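Local coordinates for putative ABC transporter subunit, substrate-binding component (Rhodopseudomonas palustris, PDB 4EVS), which binds 4-hydroxybenzoate and probably delivers such lignin-derived aromatic acids to the membrane part of an ABC importer, at residues 64-68 / 69-73; 185-188 / 189-192. One frame throughout, in Å; residues are numbered along the deposited sequence. Where two conformers were deposited one is given.

The two contacts illustrate how one construction is used twice in a two-lobed periplasmic binding protein. Each lies on a helix that connects parallel strands: helix 57-69 runs on to strand 75-78, helix 184-193 to strand 197-201. They stand on opposite sides of the chain's centre, contact 1 about 25 Å and contact 2 about 28 Å from it, measured from their own centres. Centre to centre they are 47 Å apart, and their nearest atoms about 34 Å. Neither contributes to the 4-hydroxybenzoate pocket, yet both helices feed strands leading to it: Tyr80, Phe81 and Thr82 follow strand 75-78, and Phe201 ends strand 197-201.

Contact 1. Residues 64-68 / 69-73; sequences AQELI and VKEKV
The carbonyl oxygen Glu66 O is gripped by two backbone donors, Lys70 N at 2.8 Å and Glu71 N at 3.2 Å. The first bond is the ordinary helical step of four residues; the second spans five, and its donor lies in the carbonyl plane. One residue on, the step widens to six, with Val73 N reaching Leu67 O at 3.1 Å in a nearly straight bond (175°). Lys72, with positive phi, turns the chain here and brings its CA to 3.3 Å from Ile68 O, a CA-H...O contact.

On the side-chain level, with CG trans to the backbone nitrogen (chi1 175°) and a bend at chi2, the Glu66 chain brings OE2 to 3.5 Å from Glu71 CG. The two carboxylates are turned 44° from each other, and Glu66 OE2 and Glu71 OE2 come within 3.7 Å. Arg50 of strand 43-51 makes a salt bridge to each acid. On the buried side, Leu67 CD2 packs on Val73 CG1 at 4.0 Å, and Leu67 also touches Ile11 and Val48 in the sheet.

Were Glu66 cut back to an alanine, Arg50 would probably lose one of its two carboxylates and Glu71 CG the group packed against it. The pairing of like charges is thus probably made tolerable by the arginine they share, which ties the end of the helix to the sheet.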
ATOM      1  N   ALA A  64      -9.164 -12.724  13.082  1.00 19.78           N
ATOM      2  CA  ALA A  64      -7.911 -12.813  13.833  1.00 19.19           C
ATOM      3  C   ALA A  64      -8.058 -13.669  15.098  1.00 20.44           C
ATOM      4  O   ALA A  64      -7.195 -14.502  15.426  1.00 20.05           O
ATOM      5  CB  ALA A  64      -7.346 -11.414  14.143  1.00 20.09           C
ATOM      6  N   GLN A  65      -9.156 -13.482  15.802  1.00 20.99           N
ATOM      7  CA  GLN A  65      -9.411 -14.270  16.999  1.00 21.93           C
ATOM      8  C   GLN A  65      -9.480 -15.761  16.653  1.00 21.46           C
ATOM      9  O   GLN A  65      -8.914 -16.594  17.364  1.00 22.54           O
ATOM     10  CB  GLN A  65     -10.699 -13.774  17.696  1.00 22.53           C
ATOM     11  CG  GLN A  65     -10.556 -12.376  18.291  1.00 25.54           C
ATOM     12  CD  GLN A  65     -11.858 -11.827  18.774  1.00 26.60           C
ATOM     13  OE1 GLN A  65     -12.902 -12.051  18.137  1.00 26.83           O
ATOM     14  NE2 GLN A  65     -11.822 -11.085  19.900  1.00 27.31           N
ATOM     15  N   GLU A  66     -10.132 -16.102  15.554  1.00 21.51           N
ATOM     16  CA  GLU A  66     -10.260 -17.514  15.122  1.00 21.29           C
ATOM     17  C   GLU A  66      -8.867 -18.060  14.771  1.00 19.90           C
ATOM     18  O   GLU A  66      -8.563 -19.231  15.029  1.00 20.07           O
ATOM     19  CB  GLU A  66     -11.172 -17.652  13.886  1.00 24.22           C
ATOM     20  CG  GLU A  66     -11.303 -19.121  13.240  1.00 29.94           C
ATOM     21  CD  GLU A  66     -10.211 -19.658  12.203  1.00 35.75           C
ATOM     22  OE1 GLU A  66      -9.358 -18.964  11.642  1.00 38.22           O
ATOM     23  OE2 GLU A  66     -10.238 -20.877  11.937  1.00 42.76           O
ATOM     24  N   LEU A  67      -8.066 -17.258  14.087  1.00 19.30           N
ATOM     25  CA  LEU A  67      -6.722 -17.668  13.693  1.00 18.66           C
ATOM     26  C   LEU A  67      -5.845 -17.930  14.914  1.00 18.54           C
ATOM     27  O   LEU A  67      -5.036 -18.870  14.955  1.00 18.14           O
ATOM     28  CB  LEU A  67      -6.049 -16.637  12.783  1.00 18.87           C
ATOM     29  CG  LEU A  67      -6.583 -16.495  11.362  1.00 18.70           C
ATOM     30  CD1 LEU A  67      -6.091 -15.165  10.694  1.00 19.34           C
ATOM     31  CD2 LEU A  67      -6.178 -17.779  10.560  1.00 18.42           C
ATOM     32  N   ILE A  68      -5.958 -17.064  15.912  1.00 17.97           N
ATOM     33  CA  ILE A  68      -5.231 -17.227  17.136  1.00 18.38           C
ATOM     34  C   ILE A  68      -5.710 -18.471  17.917  1.00 19.38           C
ATOM     35  O   ILE A  68      -4.894 -19.295  18.361  1.00 19.86           O
ATOM     36  CB  ILE A  68      -5.358 -15.968  18.008  1.00 19.39           C
ATOM     37  CG1 ILE A  68      -4.542 -14.837  17.387  1.00 21.00           C
ATOM     38  CG2 ILE A  68      -4.896 -16.238  19.434  1.00 21.02           C
ATOM     39  CD1 ILE A  68      -5.003 -13.439  17.860  1.00 21.02           C
ATOM     40  N   VAL A  69      -7.020 -18.581  18.116  1.00 20.18           N
ATOM     41  CA  VAL A  69      -7.579 -19.601  19.022  1.00 21.32           C
ATOM     42  C   VAL A  69      -7.718 -20.999  18.404  1.00 22.03           C
ATOM     43  O   VAL A  69      -7.356 -22.009  19.028  1.00 24.09           O
ATOM     44  CB  VAL A  69      -8.963 -19.127  19.581  1.00 21.03           C
ATOM     45  CG1 VAL A  69      -9.621 -20.259  20.373  1.00 23.95           C
ATOM     46  CG2 VAL A  69      -8.772 -17.808  20.397  1.00 22.73           C
ATOM     47  N   LYS A  70      -8.228 -21.052  17.180  0.55 22.10           N
ATOM     48  CA  LYS A  70      -8.564 -22.322  16.547  0.55 22.80           C
ATOM     49  C   LYS A  70      -7.443 -22.831  15.604  0.55 22.61           C
ATOM     50  O   LYS A  70      -7.101 -24.048  15.608  0.55 22.93           O
ATOM     51  CB  LYS A  70      -9.943 -22.216  15.870  0.55 23.78           C
ATOM     52  CG  LYS A  70     -11.084 -21.959  16.885  0.55 24.95           C
ATOM     53  CD  LYS A  70     -12.515 -21.957  16.321  0.55 26.78           C
ATOM     54  CE  LYS A  70     -13.547 -21.683  17.458  0.55 28.10           C
ATOM     55  NZ  LYS A  70     -14.988 -21.599  17.010  0.55 29.03           N
ATOM     56  N   GLU A  71      -6.854 -21.934  14.809  1.00 22.92           N
ATOM     57  CA  GLU A  71      -5.728 -22.298  13.958  1.00 23.42           C
ATOM     58  C   GLU A  71      -4.395 -22.324  14.688  1.00 22.16           C
ATOM     59  O   GLU A  71      -3.473 -22.972  14.233  1.00 24.22           O
ATOM     60  CB  GLU A  71      -5.618 -21.386  12.745  1.00 24.06           C
ATOM     61  CG  GLU A  71      -6.760 -21.544  11.834  1.00 30.15           C
ATOM     62  CD  GLU A  71      -6.687 -22.835  11.040  1.00 36.49           C
ATOM     63  OE1 GLU A  71      -5.566 -23.323  10.749  1.00 40.46           O
ATOM     64  OE2 GLU A  71      -7.760 -23.327  10.685  1.00 41.73           O
ATOM     65  N   LYS A  72      -4.310 -21.642  15.822  1.00 21.00           N
ATOM     66  CA  LYS A  72      -3.081 -21.495  16.614  1.00 20.73           C
ATOM     67  C   LYS A  72      -1.910 -21.008  15.756  1.00 20.20           C
ATOM     68  O   LYS A  72      -0.812 -21.570  15.775  1.00 21.83           O
ATOM     69  CB  LYS A  72      -2.767 -22.794  17.311  1.00 22.21           C
ATOM     70  CG  LYS A  72      -3.885 -23.236  18.266  1.00 25.13           C
ATOM     71  CD  LYS A  72      -3.484 -24.520  19.026  1.00 28.20           C
ATOM     72  CE  LYS A  72      -4.603 -25.045  19.901  1.00 33.84           C
ATOM     73  NZ  LYS A  72      -4.146 -26.176  20.765  1.00 37.69           N
ATOM     74  N   VAL A  73      -2.160 -19.952  14.976  1.00 18.36           N
ATOM     75  CA  VAL A  73      -1.082 -19.301  14.198  1.00 18.27           C
ATOM     76  C   VAL A  73      -0.015 -18.669  15.122  1.00 18.17           C
ATOM     77  O   VAL A  73      -0.309 -18.258  16.258  1.00 20.00           O
ATOM     78  CB  VAL A  73      -1.611 -18.206  13.224  1.00 17.28           C
ATOM     79  CG1 VAL A  73      -2.676 -18.808  12.242  1.00 18.58           C
ATOM     80  CG2 VAL A  73      -2.119 -16.965  13.988  1.00 18.42           C
TER

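Contact 2. Residues 185-188 / 189-192; sequences PIMQ and RIKD. With SO4 (sulfate ion), chain H.
Arg189 lays its CG against Pro185 O, 3.5 Å away, and then sends its guanidinium off the helix to a sulfate ion that probably comes from the crystallisation liquor. The grip is two-pronged: NH1 donates to sulfate O4 at 2.9 Å and NH2 to sulfate O1 at 2.8 Å, with the sulfur in the guanidinium plane, at its edge. A bend at chi3 (70°) turns the group this way, while NE keeps a long, weak ion pair with Glu172 of strand 169-176.

A second polar pair sits one turn apart on the exposed surface. Gln188 NE2 makes a weak hydrogen bond to Asp192 OD1 at 3.1 Å, with an N-H...O angle of 122° and the amide and carboxylate planes 65° apart.

The buried face is apolar. Ile190 CD1 meets Ile186 CG1 at 4.0 Å and the selenium of Met187, present as selenomethionine, at 4.2 Å. Beyond them, Ile186 rests on Val174 of strand 169-176, and Met187 on Phe211, Ala214 and Tyr215 of helix 206-217, so that this stripe seats the helix between sheet and neighbouring helix.

All these groups are positioned by a regular alpha-helical frame: Arg189, Ile190, Lys191 and Asp192 each donate N-H to the carbonyl four residues back, as in Ile190 N to Ile186 O at 2.9 Å. The outcome is an amphipathic helix, greasy toward the lobe's interior, whose outer arginine can take an anion edge-on with both terminal nitrogens.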
ATOM      1  N   PRO A 185     -20.731  15.156  -8.261  1.00 24.32           N
ATOM      2  CA  PRO A 185     -20.790  16.395  -7.480  1.00 24.19           C
ATOM      3  C   PRO A 185     -19.432  16.896  -6.999  1.00 23.91           C
ATOM      4  O   PRO A 185     -19.239  18.093  -6.970  1.00 24.78           O
ATOM      5  CB  PRO A 185     -21.723  16.037  -6.323  1.00 24.57           C
ATOM      6  CG  PRO A 185     -22.598  14.952  -6.881  1.00 26.37           C
ATOM      7  CD  PRO A 185     -21.732  14.166  -7.818  1.00 24.19           C
ATOM      8  N   ILE A 186     -18.494  16.003  -6.654  1.00 23.10           N
ATOM      9  CA  ILE A 186     -17.177  16.489  -6.235  1.00 22.97           C
ATOM     10  C   ILE A 186     -16.450  17.160  -7.423  1.00 21.63           C
ATOM     11  O   ILE A 186     -15.748  18.148  -7.251  1.00 20.21           O
ATOM     12  CB  ILE A 186     -16.281  15.377  -5.576  1.00 24.96           C
ATOM     13  CG1 ILE A 186     -14.961  15.978  -5.067  1.00 28.93           C
ATOM     14  CG2 ILE A 186     -15.964  14.343  -6.502  1.00 26.85           C
ATOM     15  CD1 ILE A 186     -15.087  17.066  -3.963  1.00 33.65           C
HETATM   16  N   MSE A 187     -16.601  16.619  -8.629  1.00 21.49           N
HETATM   17  CA  MSE A 187     -15.947  17.234  -9.786  1.00 20.73           C
HETATM   18  C   MSE A 187     -16.468  18.633 -10.043  1.00 21.50           C
HETATM   19  O   MSE A 187     -15.708  19.520 -10.382  1.00 22.47           O
HETATM   20  CB  MSE A 187     -16.093  16.383 -11.037  1.00 20.29           C
HETATM   21  CG  MSE A 187     -15.471  15.037 -10.917  1.00 20.26           C
HETATM   22 SE   MSE A 187     -13.598  15.007 -10.237  0.65 21.43          SE
HETATM   23  CE  MSE A 187     -13.606  13.277  -9.467  1.00 22.37           C
ATOM     24  N   GLN A 188     -17.761  18.823  -9.821  1.00 21.85           N
ATOM     25  CA  GLN A 188     -18.346  20.149  -9.959  1.00 22.83           C
ATOM     26  C   GLN A 188     -17.765  21.096  -8.902  1.00 22.34           C
ATOM     27  O   GLN A 188     -17.424  22.266  -9.209  1.00 23.00           O
ATOM     28  CB  GLN A 188     -19.873  20.077  -9.892  1.00 24.47           C
ATOM     29  CG  GLN A 188     -20.553  21.402 -10.133  1.00 26.78           C
ATOM     30  CD  GLN A 188     -20.241  21.999 -11.494  1.00 30.91           C
ATOM     31  OE1 GLN A 188     -20.227  21.292 -12.509  1.00 34.38           O
ATOM     32  NE2 GLN A 188     -19.973  23.302 -11.525  1.00 33.68           N
ATOM     33  N   ARG A 189     -17.662  20.643  -7.662  1.00 22.23           N
ATOM     34  CA  ARG A 189     -17.022  21.492  -6.628  1.00 22.84           C
ATOM     35  C   ARG A 189     -15.559  21.848  -6.977  1.00 22.65           C
ATOM     36  O   ARG A 189     -15.096  22.993  -6.782  1.00 23.54           O
ATOM     37  CB  ARG A 189     -17.100  20.838  -5.245  1.00 24.53           C
ATOM     38  CG  ARG A 189     -18.530  20.673  -4.715  1.00 28.69           C
ATOM     39  CD  ARG A 189     -18.538  19.879  -3.416  1.00 32.21           C
ATOM     40  NE  ARG A 189     -17.956  20.665  -2.322  1.00 35.01           N
ATOM     41  CZ  ARG A 189     -17.769  20.203  -1.082  1.00 37.53           C
ATOM     42  NH1 ARG A 189     -18.109  18.953  -0.786  1.00 36.97           N
ATOM     43  NH2 ARG A 189     -17.222  20.979  -0.147  1.00 39.57           N
ATOM     44  N   ILE A 190     -14.825  20.892  -7.508  1.00 20.79           N
ATOM     45  CA  ILE A 190     -13.434  21.131  -7.903  1.00 20.67           C
ATOM     46  C   ILE A 190     -13.360  22.139  -9.033  1.00 22.17           C
ATOM     47  O   ILE A 190     -12.551  23.069  -8.975  1.00 23.49           O
ATOM     48  CB  ILE A 190     -12.683  19.818  -8.259  1.00 20.08           C
ATOM     49  CG1 ILE A 190     -12.482  18.989  -6.993  1.00 20.34           C
ATOM     50  CG2 ILE A 190     -11.306  20.123  -8.894  1.00 21.50           C
ATOM     51  CD1 ILE A 190     -12.094  17.588  -7.259  1.00 21.03           C
ATOM     52  N   LYS A 191     -14.227  22.000 -10.025  1.00 23.06           N
ATOM     53  CA  LYS A 191     -14.286  22.975 -11.119  1.00 25.12           C
ATOM     54  C   LYS A 191     -14.529  24.371 -10.548  1.00 25.68           C
ATOM     55  O   LYS A 191     -13.810  25.338 -10.868  1.00 26.45           O
ATOM     56  CB  LYS A 191     -15.388  22.583 -12.082  1.00 26.27           C
ATOM     57  CG  LYS A 191     -15.401  23.387 -13.341  1.00 30.77           C
ATOM     58  CD  LYS A 191     -16.637  23.058 -14.151  1.00 35.86           C
ATOM     59  CE  LYS A 191     -16.810  24.064 -15.312  1.00 38.60           C
ATOM     60  NZ  LYS A 191     -18.047  23.770 -16.119  1.00 41.65           N
ATOM     61  N   ASP A 192     -15.536  24.454  -9.692  1.00 26.74           N
ATOM     62  CA  ASP A 192     -15.884  25.709  -9.034  1.00 27.53           C
ATOM     63  C   ASP A 192     -14.769  26.343  -8.224  1.00 26.81           C
ATOM     64  O   ASP A 192     -14.744  27.561  -8.110  1.00 27.49           O
ATOM     65  CB  ASP A 192     -17.120  25.548  -8.146  1.00 29.08           C
ATOM     66  CG  ASP A 192     -18.406  25.327  -8.954  1.00 31.45           C
ATOM     67  OD1 ASP A 192     -18.364  25.558 -10.183  1.00 35.64           O
ATOM     68  OD2 ASP A 192     -19.442  24.929  -8.346  1.00 35.49           O
TER
HETATM   69  S   SO4 H 407     -17.625  18.946   2.977  0.77 63.19           S
HETATM   70  O1  SO4 H 407     -17.726  20.324   2.529  0.77 63.99           O
HETATM   71  O2  SO4 H 407     -18.291  18.799   4.270  0.77 63.73           O
HETATM   72  O3  SO4 H 407     -16.219  18.568   3.132  0.77 63.54           O
HETATM   73  O4  SO4 H 407     -18.272  18.061   2.016  0.77 62.53           O